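Local coordinates for A-type flavoprotein (Giardia intestinalis, PDB 2Q9U) that scavenges oxygen in a human parasite, probably by passing electrons from flavin mononucleotide to a diiron centre where oxygen is reduced, at residues H31-D36 against T200-G205; V289-T294 against A302-D307. All coordinates share one frame; numbering follows the deposited sequence.

Interaction 1. Residues H31-D36 against T200-G205; sequences HGYHTD and TANILG. With NO3 (nitrate ion), chain C.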
loop_
_atom_site.group_PDB
_atom_site.type_symbol
_atom_site.label_atom_id
_atom_site.label_comp_id
_atom_site.label_asym_id
_atom_site.label_seq_id
_atom_site.Cartn_x
_atom_site.Cartn_y
_atom_site.Cartn_z
ATOM N N HIS A 31 -3.163 -15.960 -1.376
ATOM C CA HIS A 31 -2.126 -16.718 -2.085
ATOM C C HIS A 31 -1.526 -15.900 -3.237
ATOM O O HIS A 31 -1.286 -16.403 -4.323
ATOM C CB HIS A 31 -2.620 -18.135 -2.490
ATOM C CG HIS A 31 -3.617 -18.175 -3.612
ATOM N ND1 HIS A 31 -3.330 -17.742 -4.895
ATOM C CD2 HIS A 31 -4.882 -18.663 -3.657
ATOM C CE1 HIS A 31 -4.383 -17.936 -5.670
ATOM N NE2 HIS A 31 -5.342 -18.488 -4.943
ATOM N N GLY A 32 -1.314 -14.607 -2.983
ATOM C CA GLY A 32 -0.816 -13.696 -4.007
ATOM C C GLY A 32 -1.841 -13.142 -4.986
ATOM O O GLY A 32 -1.495 -12.305 -5.827
ATOM N N TYR A 33 -3.097 -13.591 -4.900
ATOM C CA TYR A 33 -4.191 -13.009 -5.717
ATOM C C TYR A 33 -4.663 -11.702 -5.060
ATOM O O TYR A 33 -4.982 -11.666 -3.866
ATOM C CB TYR A 33 -5.356 -14.009 -5.838
ATOM C CG TYR A 33 -6.540 -13.653 -6.749
ATOM C CD1 TYR A 33 -7.399 -12.584 -6.459
ATOM C CD2 TYR A 33 -6.838 -14.436 -7.853
ATOM C CE1 TYR A 33 -8.497 -12.277 -7.285
ATOM C CE2 TYR A 33 -7.927 -14.149 -8.678
ATOM C CZ TYR A 33 -8.742 -13.077 -8.392
ATOM O OH TYR A 33 -9.806 -12.826 -9.191
ATOM N N HIS A 34 -4.705 -10.622 -5.825
ATOM C CA HIS A 34 -5.180 -9.365 -5.254
ATOM C C HIS A 34 -6.694 -9.400 -5.231
ATOM O O HIS A 34 -7.332 -9.132 -6.254
ATOM C CB HIS A 34 -4.671 -8.181 -6.062
ATOM C CG HIS A 34 -3.271 -7.797 -5.721
ATOM N ND1 HIS A 34 -2.202 -8.642 -5.917
ATOM C CD2 HIS A 34 -2.764 -6.656 -5.200
ATOM C CE1 HIS A 34 -1.090 -8.039 -5.526
ATOM N NE2 HIS A 34 -1.407 -6.835 -5.079
ATOM N N THR A 35 -7.265 -9.766 -4.079
ATOM C CA THR A 35 -8.710 -9.936 -3.981
ATOM C C THR A 35 -9.297 -8.579 -3.597
ATOM O O THR A 35 -9.638 -8.371 -2.448
ATOM C CB THR A 35 -9.131 -11.038 -2.939
ATOM O OG1 THR A 35 -8.501 -10.787 -1.679
ATOM C CG2 THR A 35 -8.719 -12.418 -3.416
ATOM N N ASP A 36 -9.393 -7.659 -4.562
ATOM C CA ASP A 36 -9.779 -6.268 -4.261
ATOM C C ASP A 36 -11.183 -6.186 -3.681
ATOM O O ASP A 36 -11.498 -5.249 -2.933
ATOM C CB ASP A 36 -9.735 -5.400 -5.521
ATOM C CG ASP A 36 -8.317 -5.150 -6.014
ATOM O OD1 ASP A 36 -7.345 -5.546 -5.342
ATOM O OD2 ASP A 36 -8.182 -4.539 -7.090
ATOM N N THR A 200 -10.913 -17.178 -13.475
ATOM C CA THR A 200 -10.499 -18.107 -14.541
ATOM C C THR A 200 -9.052 -17.852 -14.981
ATOM O O THR A 200 -8.220 -18.775 -15.034
ATOM C CB THR A 200 -11.413 -17.994 -15.764
ATOM O OG1 THR A 200 -12.768 -18.136 -15.343
ATOM C CG2 THR A 200 -11.082 -19.111 -16.756
ATOM N N ALA A 201 -8.765 -16.586 -15.292
ATOM C CA ALA A 201 -7.440 -16.173 -15.747
ATOM C C ALA A 201 -6.346 -16.515 -14.731
ATOM O O ALA A 201 -5.276 -17.013 -15.113
ATOM C CB ALA A 201 -7.449 -14.610 -16.042
ATOM N N ASN A 202 -6.618 -16.278 -13.439
ATOM C CA ASN A 202 -5.585 -16.372 -12.386
ATOM C C ASN A 202 -5.411 -17.734 -11.758
ATOM O O ASN A 202 -4.338 -18.042 -11.268
ATOM C CB ASN A 202 -5.872 -15.386 -11.254
ATOM C CG ASN A 202 -5.458 -13.975 -11.611
ATOM O OD1 ASN A 202 -4.317 -13.580 -11.387
ATOM N ND2 ASN A 202 -6.389 -13.210 -12.171
ATOM N N ILE A 203 -6.477 -18.524 -11.735
ATOM C CA ILE A 203 -6.453 -19.815 -11.030
ATOM C C ILE A 203 -6.449 -20.965 -12.034
ATOM O O ILE A 203 -5.733 -21.962 -11.858
ATOM C CB ILE A 203 -7.625 -19.944 -10.027
ATOM C CG1 ILE A 203 -7.693 -18.702 -9.096
ATOM C CG2 ILE A 203 -7.557 -21.300 -9.250
ATOM C CD1 ILE A 203 -6.414 -18.438 -8.323
ATOM N N LEU A 204 -7.209 -20.797 -13.110
ATOM C CA LEU A 204 -7.462 -21.905 -14.017
ATOM C C LEU A 204 -6.721 -21.809 -15.331
ATOM O O LEU A 204 -6.854 -22.703 -16.184
ATOM C CB LEU A 204 -8.985 -22.038 -14.263
ATOM C CG LEU A 204 -9.922 -22.199 -13.043
ATOM C CD1 LEU A 204 -11.403 -22.143 -13.483
ATOM C CD2 LEU A 204 -9.656 -23.464 -12.234
ATOM N N GLY A 205 -5.959 -20.730 -15.513
ATOM C CA GLY A 205 -5.470 -20.340 -16.862
ATOM C C GLY A 205 -4.761 -21.470 -17.606
ATOM O O GLY A 205 -4.875 -21.585 -18.828
HETATM N N NO3 C . -8.524 -20.803 -5.036
HETATM O O1 NO3 C . -7.819 -19.640 -5.271
HETATM O O2 NO3 C . -9.789 -20.699 -4.519
HETATM O O3 NO3 C . -8.025 -22.049 -5.350
#
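The imidazole of His31 and the phenol ring of Tyr33 both meet helix 189-204 at Asn202 and Ile203. Two groups lie at the edge of the His31 ring, near its plane: Ile203 CD1 and a nitrate oxygen. Ile203 CD1 sits 3.4 Å from His31 CE1. His31 NE2 donates a hydrogen bond to O1 of the nitrate at 2.8 Å, with an angle of 156° at the hydrogen. That ion probably came from the crystallisation liquor. Ile203 CD1 packs beside the same oxygen, 3.6 Å from O1.

The Tyr33 ring has Thr35 N at its edge, in plane, and meets the His176 ring edge-to-face. The helix comes to it obliquely. Asn202 CB lies 3.5 Å from Tyr33 CE2, and Ile203 CD1 is 4.1 Å from Tyr33 CD2. The Asn202 amide is turned 61° from the ring. Tyr33 CG is anti to the backbone N (chi1 -175°), which carries the ring across to the helix. The Asn202 amide is anchored elsewhere: OD1 accepts from Tyr332 OH, and ND2 bonds to Glu198 O and Thr299 O. This should fix its rotation.

Ile203 touches His152, a ligand of the diiron site, and its side chain lies about 5 Å from that centre. At the other edge, His31 borders flavin mononucleotide and Met266 of a second subunit. The contact joins the small hairpin of strands 29-30 and 33-34 to helix 189-204, with helix 298-306 alongside.

Interaction 2. Residues V289-T294 against A302-D307; sequences VLLEMT and ALHTYD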
loop_
_atom_site.group_PDB
_atom_site.type_symbol
_atom_site.label_atom_id
_atom_site.label_comp_id
_atom_site.label_asym_id
_atom_site.label_seq_id
_atom_site.Cartn_x
_atom_site.Cartn_y
_atom_site.Cartn_z
ATOM N N VAL A 289 -5.599 -1.455 -23.401
ATOM C CA VAL A 289 -5.412 -1.330 -21.958
ATOM C C VAL A 289 -3.902 -1.182 -21.730
ATOM O O VAL A 289 -3.106 -1.934 -22.281
ATOM C CB VAL A 289 -5.991 -2.598 -21.215
ATOM C CG1 VAL A 289 -5.641 -2.594 -19.708
ATOM C CG2 VAL A 289 -7.507 -2.696 -21.406
ATOM N N LEU A 290 -3.515 -0.184 -20.938
ATOM C CA LEU A 290 -2.135 -0.041 -20.517
ATOM C C LEU A 290 -2.044 -0.358 -19.037
ATOM O O LEU A 290 -2.779 0.229 -18.231
ATOM C CB LEU A 290 -1.647 1.400 -20.796
ATOM C CG LEU A 290 -0.198 1.767 -20.374
ATOM C CD1 LEU A 290 0.312 2.818 -21.313
ATOM C CD2 LEU A 290 -0.090 2.273 -18.930
ATOM N N LEU A 291 -1.140 -1.267 -18.687
ATOM C CA LEU A 291 -0.924 -1.682 -17.307
ATOM C C LEU A 291 0.519 -1.401 -16.939
ATOM O O LEU A 291 1.415 -2.064 -17.457
ATOM C CB LEU A 291 -1.199 -3.201 -17.144
ATOM C CG LEU A 291 -2.603 -3.702 -17.474
ATOM C CD1 LEU A 291 -2.674 -5.201 -17.182
ATOM C CD2 LEU A 291 -3.636 -2.938 -16.624
ATOM N N GLU A 292 0.749 -0.432 -16.052
ATOM C CA GLU A 292 2.107 -0.164 -15.588
ATOM C C GLU A 292 2.290 -0.717 -14.180
ATOM O O GLU A 292 1.451 -0.470 -13.304
ATOM C CB GLU A 292 2.401 1.336 -15.603
ATOM C CG GLU A 292 3.884 1.679 -15.408
ATOM C CD GLU A 292 4.305 2.853 -16.297
ATOM O OE1 GLU A 292 3.798 2.950 -17.447
ATOM O OE2 GLU A 292 5.132 3.677 -15.840
ATOM N N MET A 293 3.388 -1.445 -13.960
ATOM C CA MET A 293 3.478 -2.284 -12.761
ATOM C C MET A 293 3.501 -1.480 -11.464
ATOM O O MET A 293 3.063 -1.982 -10.438
ATOM C CB MET A 293 4.635 -3.290 -12.824
ATOM C CG MET A 293 4.509 -4.302 -13.992
ATOM S SD MET A 293 2.917 -5.181 -14.035
ATOM C CE MET A 293 2.911 -6.225 -12.603
ATOM N N THR A 294 3.962 -0.238 -11.520
ATOM C CA THR A 294 3.857 0.628 -10.330
ATOM C C THR A 294 2.420 1.007 -9.913
ATOM O O THR A 294 2.211 1.503 -8.802
ATOM C CB THR A 294 4.681 1.894 -10.482
ATOM O OG1 THR A 294 4.334 2.563 -11.702
ATOM C CG2 THR A 294 6.183 1.575 -10.456
ATOM N N ALA A 302 -2.936 -10.797 -15.470
ATOM C CA ALA A 302 -3.573 -12.070 -15.869
ATOM C C ALA A 302 -4.958 -11.798 -16.433
ATOM O O ALA A 302 -5.291 -12.270 -17.508
ATOM C CB ALA A 302 -3.626 -13.065 -14.694
ATOM N N LEU A 303 -5.754 -11.003 -15.726
ATOM C CA LEU A 303 -7.085 -10.637 -16.223
ATOM C C LEU A 303 -7.088 -10.129 -17.682
ATOM O O LEU A 303 -7.903 -10.572 -18.519
ATOM C CB LEU A 303 -7.688 -9.568 -15.313
ATOM C CG LEU A 303 -9.011 -8.897 -15.730
ATOM C CD1 LEU A 303 -10.162 -9.953 -15.820
ATOM C CD2 LEU A 303 -9.377 -7.766 -14.786
ATOM N N HIS A 304 -6.201 -9.188 -17.981
ATOM C CA HIS A 304 -6.235 -8.525 -19.267
ATOM C C HIS A 304 -5.593 -9.315 -20.383
ATOM O O HIS A 304 -6.116 -9.340 -21.484
ATOM C CB HIS A 304 -5.730 -7.063 -19.172
ATOM C CG HIS A 304 -6.701 -6.179 -18.458
ATOM N ND1 HIS A 304 -7.926 -5.850 -18.997
ATOM C CD2 HIS A 304 -6.663 -5.603 -17.232
ATOM C CE1 HIS A 304 -8.587 -5.072 -18.154
ATOM N NE2 HIS A 304 -7.848 -4.922 -17.070
ATOM N N THR A 305 -4.488 -9.985 -20.086
ATOM C CA THR A 305 -3.823 -10.849 -21.070
ATOM C C THR A 305 -4.688 -12.061 -21.456
ATOM O O THR A 305 -4.627 -12.517 -22.606
ATOM C CB THR A 305 -2.421 -11.317 -20.603
ATOM O OG1 THR A 305 -2.509 -12.008 -19.340
ATOM C CG2 THR A 305 -1.456 -10.117 -20.457
ATOM N N TYR A 306 -5.412 -12.607 -20.490
ATOM C CA TYR A 306 -6.465 -13.603 -20.717
ATOM C C TYR A 306 -7.261 -13.446 -22.034
ATOM O O TYR A 306 -7.326 -14.335 -22.811
ATOM C CB TYR A 306 -7.392 -13.680 -19.501
ATOM C CG TYR A 306 -8.642 -14.518 -19.630
ATOM C CD1 TYR A 306 -8.604 -15.859 -19.508
ATOM C CD2 TYR A 306 -9.873 -13.941 -19.829
ATOM C CE1 TYR A 306 -9.753 -16.618 -19.600
ATOM C CE2 TYR A 306 -11.002 -14.664 -19.940
ATOM C CZ TYR A 306 -10.936 -16.019 -19.816
ATOM O OH TYR A 306 -12.049 -16.759 -19.899
ATOM N N ASP A 307 -7.793 -12.253 -22.254
ATOM C CA ASP A 307 -8.763 -12.043 -23.322
ATOM C C ASP A 307 -8.300 -10.952 -24.281
ATOM O O ASP A 307 -9.112 -10.318 -24.955
ATOM C CB ASP A 307 -10.131 -11.684 -22.739
ATOM C CG ASP A 307 -10.139 -10.327 -22.063
ATOM O OD1 ASP A 307 -9.052 -9.730 -21.912
ATOM O OD2 ASP A 307 -11.232 -9.857 -21.683
#
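Val289 and Leu291 meet one side chain of the helix, His304. The valine lies over a face of the imidazole. Val289 CG1 stands 3.9 Å from the ring centroid and 6° off the ring normal, so this is a CH-pi contact almost straight above the centre. CG1 is anti to the backbone N (chi1 172°), which places this methyl over the ring. The second methyl adds to the same side: Val289 CG2 is 4.0 Å from His304 ND1. The two side chains cross at about a right angle.

Leu291 comes in obliquely. Its CD1 is 4.0 Å from His304 CD2 and 4.1 Å from His304 CB. Leu291 CD2 also comes close to the CD2 corner of the ring. The leucine therefore packs against both the ring and the root of the side chain.

On the opposite face lies Leu303 CG, from the same helix, 4.3 Å above the ring plane and over its centre. His304 CG, set beside the backbone N (chi1 -71°), lays the imidazole between Val289 and Leu303.

Strand 287-292 is the outermost strand, within this chain, of the parallel flavodoxin-like sheet, and it bonds through its backbone to strand 258-263. Helix 298-306 packs on the sheet here, and His304 also touches Thr260 of that neighbouring strand. The contact lies in a beta-alpha-beta crossover, in which the helix passes over strand 258-263 on the way to strand 310-314.

No hydrogen bond crosses between the two segments. The contact is dispersion and CH-pi packing on a polar ring. ND1 is satisfied outside the contact, by Lys258 NZ. Lys258 also forms a salt bridge with Asp307 OD1. With the lysine as donor, ND1 would carry no proton, consistent with a neutral imidazole among aliphatic groups.

In the fold
The two contacts follow one another along the chain, with interaction 1 closing before interaction 2 opens. Their centres are 13 Å apart. Helix 189-204 of interaction 1 lies in the beta-lactamase-like part of the protein, and both segments of interaction 2 in the flavodoxin-like part. Helices 189-204 and 298-306 join them. Asn202 OD1 lies 3.4 Å from Ala302 CB, and Ala201 CB lies 3.6 Å from Tyr306 CB. Helix 298-306 thus packs on its own sheet through His304 and on helix 189-204 through Ala302 and Tyr306. Side-chain packing therefore runs from the flavodoxin-like sheet to the neighbourhood of the diiron site within one chain.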